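Local coordinates for protein putative branched-chain amino acid aminotransferase IlvE (Streptococcus mutans, PDB 4DQN) that probably transfers amino groups between branched-chain amino acids and 2-oxoglutarate with the help of pyridoxal 5'-phosphate, in the biosynthesis of isoleucine, leucine and valine, at residues T312-P316 with V317-L321; P199-V202 with A203-Q207. All blocks are in the same frame, centred on the assembly; numbering follows the deposited sequence.

Contact 1 of 2, residues T312-P316 with V317-L321; sequences TEVGP and VTHKL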
ATOM      1  N   THR A 312      11.811  29.340  17.023  1.00 40.92           N
ATOM      2  CA  THR A 312      11.185  29.239  18.337  1.00 43.25           C
ATOM      3  C   THR A 312       9.802  29.888  18.422  1.00 44.50           C
ATOM      4  O   THR A 312       8.943  29.439  19.182  1.00 48.51           O
ATOM      5  CB  THR A 312      12.092  29.834  19.428  1.00 44.94           C
ATOM      6  OG1 THR A 312      11.409  29.785  20.686  1.00 57.63           O
ATOM      7  CG2 THR A 312      12.442  31.277  19.106  1.00 44.82           C
ATOM      8  N   GLU A 313       9.587  30.937  17.642  1.00 43.61           N
ATOM      9  CA  GLU A 313       8.312  31.637  17.662  1.00 47.30           C
ATOM     10  C   GLU A 313       7.510  31.385  16.392  1.00 43.18           C
ATOM     11  O   GLU A 313       8.059  30.983  15.369  1.00 44.60           O
ATOM     12  CB  GLU A 313       8.533  33.132  17.900  1.00 49.91           C
ATOM     13  CG  GLU A 313       8.762  33.449  19.374  1.00 55.80           C
ATOM     14  CD  GLU A 313       9.741  34.582  19.591  1.00 66.12           C
ATOM     15  OE1 GLU A 313      10.448  34.950  18.626  1.00 66.31           O
ATOM     16  OE2 GLU A 313       9.807  35.099  20.731  1.00 71.28           O
ATOM     17  N   VAL A 314       6.205  31.598  16.464  1.00 39.55           N
ATOM     18  CA  VAL A 314       5.363  31.361  15.305  1.00 40.88           C
ATOM     19  C   VAL A 314       4.810  32.668  14.754  1.00 40.94           C
ATOM     20  O   VAL A 314       4.466  33.583  15.512  1.00 41.05           O
ATOM     21  CB  VAL A 314       4.277  30.289  15.597  1.00 43.36           C
ATOM     22  CG1 VAL A 314       4.209  29.999  17.077  1.00 47.81           C
ATOM     23  CG2 VAL A 314       2.926  30.671  15.027  1.00 38.31           C
ATOM     24  N   GLY A 315       4.764  32.763  13.429  1.00 37.35           N
ATOM     25  CA  GLY A 315       4.369  33.987  12.760  1.00 38.77           C
ATOM     26  C   GLY A 315       2.938  34.407  13.022  1.00 38.14           C
ATOM     27  O   GLY A 315       2.081  33.575  13.337  1.00 37.46           O
ATOM     28  N   PRO A 316       2.675  35.713  12.884  1.00 40.18           N
ATOM     29  CA  PRO A 316       1.373  36.341  13.106  1.00 36.24           C
ATOM     30  C   PRO A 316       0.265  35.816  12.205  1.00 37.57           C
ATOM     31  O   PRO A 316      -0.863  35.667  12.684  1.00 35.55           O
ATOM     32  CB  PRO A 316       1.641  37.824  12.784  1.00 37.31           C
ATOM     33  CG  PRO A 316       2.935  37.837  12.003  1.00 38.65           C
ATOM     34  CD  PRO A 316       3.721  36.713  12.606  1.00 36.37           C
ATOM     35  N   VAL A 317       0.556  35.568  10.929  1.00 34.90           N
ATOM     36  CA  VAL A 317      -0.488  35.153   9.995  1.00 37.31           C
ATOM     37  C   VAL A 317      -0.894  33.716  10.306  1.00 35.35           C
ATOM     38  O   VAL A 317      -2.087  33.385  10.309  1.00 33.06           O
ATOM     39  CB  VAL A 317      -0.033  35.296   8.515  1.00 38.33           C
ATOM     40  CG1 VAL A 317      -1.104  34.757   7.557  1.00 36.78           C
ATOM     41  CG2 VAL A 317       0.294  36.752   8.193  1.00 38.91           C
ATOM     42  N   THR A 318       0.099  32.872  10.584  1.00 32.93           N
ATOM     43  CA  THR A 318      -0.164  31.503  11.029  1.00 32.49           C
ATOM     44  C   THR A 318      -1.039  31.536  12.285  1.00 32.30           C
ATOM     45  O   THR A 318      -2.040  30.827  12.375  1.00 29.64           O
ATOM     46  CB  THR A 318       1.142  30.723  11.320  1.00 32.63           C
ATOM     47  OG1 THR A 318       1.904  30.592  10.111  1.00 33.05           O
ATOM     48  CG2 THR A 318       0.833  29.323  11.854  1.00 34.00           C
ATOM     49  N   HIS A 319      -0.669  32.380  13.243  1.00 33.10           N
ATOM     50  CA  HIS A 319      -1.453  32.520  14.471  1.00 33.95           C
ATOM     51  C   HIS A 319      -2.904  32.882  14.187  1.00 30.58           C
ATOM     52  O   HIS A 319      -3.820  32.328  14.793  1.00 32.90           O
ATOM     53  CB  HIS A 319      -0.841  33.596  15.369  1.00 36.88           C
ATOM     54  CG  HIS A 319       0.029  33.058  16.460  1.00 36.79           C
ATOM     55  ND1 HIS A 319       1.392  33.270  16.503  1.00 43.99           N
ATOM     56  CD2 HIS A 319      -0.274  32.339  17.566  1.00 38.97           C
ATOM     57  CE1 HIS A 319       1.892  32.687  17.579  1.00 42.20           C
ATOM     58  NE2 HIS A 319       0.903  32.113  18.240  1.00 43.92           N
ATOM     59  N   LYS A 320      -3.105  33.817  13.265  1.00 31.37           N
ATOM     60  CA  LYS A 320      -4.440  34.323  12.944  1.00 36.47           C
ATOM     61  C   LYS A 320      -5.303  33.265  12.277  1.00 33.53           C
ATOM     62  O   LYS A 320      -6.496  33.158  12.553  1.00 28.99           O
ATOM     63  CB  LYS A 320      -4.336  35.548  12.026  1.00 37.25           C
ATOM     64  CG  LYS A 320      -4.192  36.871  12.766  1.00 42.54           C
ATOM     65  CD  LYS A 320      -3.563  37.931  11.869  1.00 47.90           C
ATOM     66  CE  LYS A 320      -4.144  37.893  10.460  1.00 48.89           C
ATOM     67  NZ  LYS A 320      -3.357  38.737   9.493  1.00 51.57           N
ATOM     68  N   LEU A 321      -4.699  32.503  11.375  1.00 31.84           N
ATOM     69  CA  LEU A 321      -5.405  31.427  10.687  1.00 30.90           C
ATOM     70  C   LEU A 321      -5.751  30.312  11.660  1.00 28.97           C
ATOM     71  O   LEU A 321      -6.854  29.759  11.605  1.00 29.49           O
ATOM     72  CB  LEU A 321      -4.550  30.874   9.539  1.00 27.21           C
ATOM     73  CG  LEU A 321      -4.327  31.831   8.364  1.00 31.24           C
ATOM     74  CD1 LEU A 321      -3.238  31.306   7.423  1.00 33.62           C
ATOM     75  CD2 LEU A 321      -5.608  32.020   7.609  1.00 29.92           C
TER
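The imidazole of His319 has CG2 of Val314 over one face and the carbonyl oxygen of Val314 at its edge, in the plane of the ring. This methyl sits 3.4 Å from both ND1 and CE1 of the histidine, and CG1 of Val314 touches CE1 at 3.6 Å, the valine crossing the imidazole at about a right angle. On the polar side, ND1 of His319 forms a weak hydrogen bond to O of Val314 (3.2 Å, 124° at the hydrogen) and a second weak one to O of Gly315 (3.3 Å), which lies oblique to the ring. The ring lies back over Val314 and Gly315, the two residues that lead into the helix. A chi1 of -98°, well off a staggered position, places it so that CG2 lies over its face while ND1 points to the two carbonyl oxygens.

The helix starts here with Gly315 as N-cap. Its carbonyl oxygen takes the amide of His319 at 3.0 Å, and the next i to i+4 hydrogen bond runs from Lys320 N to Pro316 O. Thr318 adds its CG2 to the valine, 4.0 Å from Val314 CG2, while its OG1 is engaged by Glu283, a residue whose carboxylate also accepts the amide of Val317. One carboxylate thus meets both a first-turn N-H and a hydroxyl, and the positive end of the helix dipole probably favours its charge. At O of Gly315 the backbone bond from His319 is the firm one (160°), the ring N-H adding a weak second one shared with Val314 O.

Contact 2 of 2, residues P199-V202 with A203-Q207; sequences PGKV and AHERQ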
ATOM      1  N   PRO A 199      11.477   6.621   5.412  1.00 32.67           N
ATOM      2  CA  PRO A 199      11.946   8.018   5.458  1.00 33.46           C
ATOM      3  C   PRO A 199      11.566   8.749   6.746  1.00 33.93           C
ATOM      4  O   PRO A 199      12.356   9.569   7.227  1.00 33.54           O
ATOM      5  CB  PRO A 199      11.269   8.676   4.240  1.00 35.06           C
ATOM      6  CG  PRO A 199      10.214   7.687   3.762  1.00 31.08           C
ATOM      7  CD  PRO A 199      10.750   6.334   4.158  1.00 32.04           C
ATOM      8  N   GLY A 200      10.391   8.450   7.297  1.00 32.44           N
ATOM      9  CA  GLY A 200      10.018   8.987   8.593  1.00 35.49           C
ATOM     10  C   GLY A 200      11.089   8.678   9.630  1.00 35.26           C
ATOM     11  O   GLY A 200      11.564   9.571  10.334  1.00 36.90           O
ATOM     12  N   LYS A 201      11.476   7.409   9.713  1.00 34.30           N
ATOM     13  CA  LYS A 201      12.505   6.976  10.663  1.00 39.04           C
ATOM     14  C   LYS A 201      13.821   7.723  10.439  1.00 34.07           C
ATOM     15  O   LYS A 201      14.476   8.154  11.391  1.00 36.70           O
ATOM     16  CB  LYS A 201      12.726   5.459  10.553  1.00 35.91           C
ATOM     17  CG  LYS A 201      13.825   4.908  11.467  1.00 41.79           C
ATOM     18  CD  LYS A 201      13.817   3.378  11.456  1.00 43.99           C
ATOM     19  CE  LYS A 201      14.881   2.787  12.378  1.00 45.89           C
ATOM     20  NZ  LYS A 201      16.252   2.997  11.842  1.00 53.41           N
ATOM     21  N   VAL A 202      14.204   7.869   9.173  1.00 34.30           N
ATOM     22  CA  VAL A 202      15.398   8.634   8.808  1.00 36.44           C
ATOM     23  C   VAL A 202      15.322  10.069   9.338  1.00 36.36           C
ATOM     24  O   VAL A 202      16.279  10.567   9.950  1.00 36.83           O
ATOM     25  CB  VAL A 202      15.614   8.649   7.274  1.00 36.16           C
ATOM     26  CG1 VAL A 202      16.783   9.568   6.896  1.00 36.04           C
ATOM     27  CG2 VAL A 202      15.861   7.231   6.762  1.00 31.19           C
ATOM     28  N   ALA A 203      14.186  10.723   9.114  1.00 34.81           N
ATOM     29  CA  ALA A 203      13.973  12.086   9.608  1.00 34.12           C
ATOM     30  C   ALA A 203      14.099  12.137  11.124  1.00 38.26           C
ATOM     31  O   ALA A 203      14.824  12.977  11.673  1.00 38.86           O
ATOM     32  CB  ALA A 203      12.591  12.621   9.164  1.00 33.48           C
ATOM     33  N   HIS A 204      13.389  11.233  11.796  1.00 37.19           N
ATOM     34  CA  HIS A 204      13.353  11.194  13.259  1.00 37.16           C
ATOM     35  C   HIS A 204      14.745  11.011  13.875  1.00 39.86           C
ATOM     36  O   HIS A 204      15.090  11.676  14.855  1.00 42.15           O
ATOM     37  CB  HIS A 204      12.401  10.091  13.744  1.00 40.89           C
ATOM     38  CG  HIS A 204      10.994  10.244  13.244  1.00 44.73           C
ATOM     39  ND1 HIS A 204      10.086   9.207  13.243  1.00 44.64           N
ATOM     40  CD2 HIS A 204      10.342  11.314  12.724  1.00 45.31           C
ATOM     41  CE1 HIS A 204       8.935   9.630  12.745  1.00 46.60           C
ATOM     42  NE2 HIS A 204       9.065  10.904  12.421  1.00 47.02           N
ATOM     43  N   GLU A 205      15.547  10.119  13.298  1.00 39.42           N
ATOM     44  CA  GLU A 205      16.899   9.873  13.811  1.00 41.53           C
ATOM     45  C   GLU A 205      17.870  11.043  13.613  1.00 41.62           C
ATOM     46  O   GLU A 205      18.939  11.074  14.222  1.00 43.16           O
ATOM     47  CB  GLU A 205      17.466   8.581  13.223  1.00 41.15           C
ATOM     48  CG  GLU A 205      17.096   7.373  14.064  1.00 46.41           C
ATOM     49  CD  GLU A 205      17.243   6.058  13.336  1.00 52.02           C
ATOM     50  OE1 GLU A 205      17.863   6.026  12.239  1.00 47.60           O
ATOM     51  OE2 GLU A 205      16.723   5.054  13.874  1.00 49.18           O
ATOM     52  N   ARG A 206      17.501  11.996  12.760  1.00 38.23           N
ATOM     53  CA  ARG A 206      18.276  13.228  12.612  1.00 42.89           C
ATOM     54  C   ARG A 206      17.597  14.365  13.366  1.00 41.04           C
ATOM     55  O   ARG A 206      17.930  15.540  13.178  1.00 41.90           O
ATOM     56  CB  ARG A 206      18.433  13.603  11.139  1.00 39.64           C
ATOM     57  CG  ARG A 206      19.280  12.630  10.349  1.00 40.00           C
ATOM     58  CD  ARG A 206      19.525  13.193   8.974  1.00 39.94           C
ATOM     59  NE  ARG A 206      19.686  12.148   7.972  1.00 39.65           N
ATOM     60  CZ  ARG A 206      19.894  12.396   6.684  1.00 42.79           C
ATOM     61  NH1 ARG A 206      19.973  13.659   6.264  1.00 39.07           N
ATOM     62  NH2 ARG A 206      20.033  11.391   5.823  1.00 39.79           N
ATOM     63  N   GLN A 207      16.637  13.986  14.209  1.00 39.67           N
ATOM     64  CA  GLN A 207      15.884  14.912  15.051  1.00 42.36           C
ATOM     65  C   GLN A 207      14.991  15.892  14.288  1.00 42.25           C
ATOM     66  O   GLN A 207      14.748  17.017  14.742  1.00 39.69           O
ATOM     67  CB  GLN A 207      16.810  15.637  16.035  1.00 43.26           C
ATOM     68  CG  GLN A 207      17.553  14.689  16.970  1.00 48.12           C
ATOM     69  CD  GLN A 207      18.375  15.433  18.006  1.00 56.06           C
ATOM     70  OE1 GLN A 207      18.426  16.664  18.007  1.00 60.11           O
ATOM     71  NE2 GLN A 207      19.025  14.688  18.893  1.00 64.82           N
TER
HETATM   72  O   HOH W   1      19.306   9.450   9.637  1.00 43.65           O
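The carbonyl oxygen of Gly200 lies 3.0 Å above the ring plane of His204, over its centre, while accepting the amide of the same residue. That hydrogen bond, His204 N to Gly200 O, is 2.9 Å long and almost straight. The ring is laid across the carbonyl because CG of His204 stands beside its own backbone N (chi1 -58°), which turns the imidazole back along the helix. ND1 is 3.3 Å from O of Gly200, but at an angle too poor for a bond.

On another side of the helix, Lys201 and Glu205 form an i to i+4 salt bridge. The lysine chain runs extended and bends only at its last torsion (chi4 -71°), bringing NZ to 2.9 Å from OE2 of Glu205, on the syn side of the carboxylate.

Val202 and Arg206 lie side by side, though the arginine also touches a crystal neighbour, which may influence its pose. The amide of Arg206 bonds only weakly to O of Val202, at 3.4 Å. A water donates to this oxygen and accepts from Arg206 NE at the in-plane edge of the guanidinium. Past Glu205 the i to i+4 pattern thus gives way to a Schellman motif, with Gln207 (positive phi) as C' residue, the water bridge and the Lys201-Glu205 pair alongside.

In the fold
Contact 2 comes first along the chain and contact 1 follows well after it, in series, so neither encloses nor crosses the other. Neither closes a long loop, since the two segments of each are consecutive. Residues 199-207 form the last turns of helix 190-205 and the residues that end it; this helix connects the parallel strands 168-172 and 211-214 as a beta-alpha-beta unit. Pro199 and Ala203 rest on strand 211-214, and Lys201 packs on Leu94 of the second subunit. The chain then runs through the rest of the mixed sheet to strand 304-307. Residues 312-321 turn the following loop into helix 316-329, with Val317 and Thr318 against strand 228-234. The two centres are about 26 Å apart.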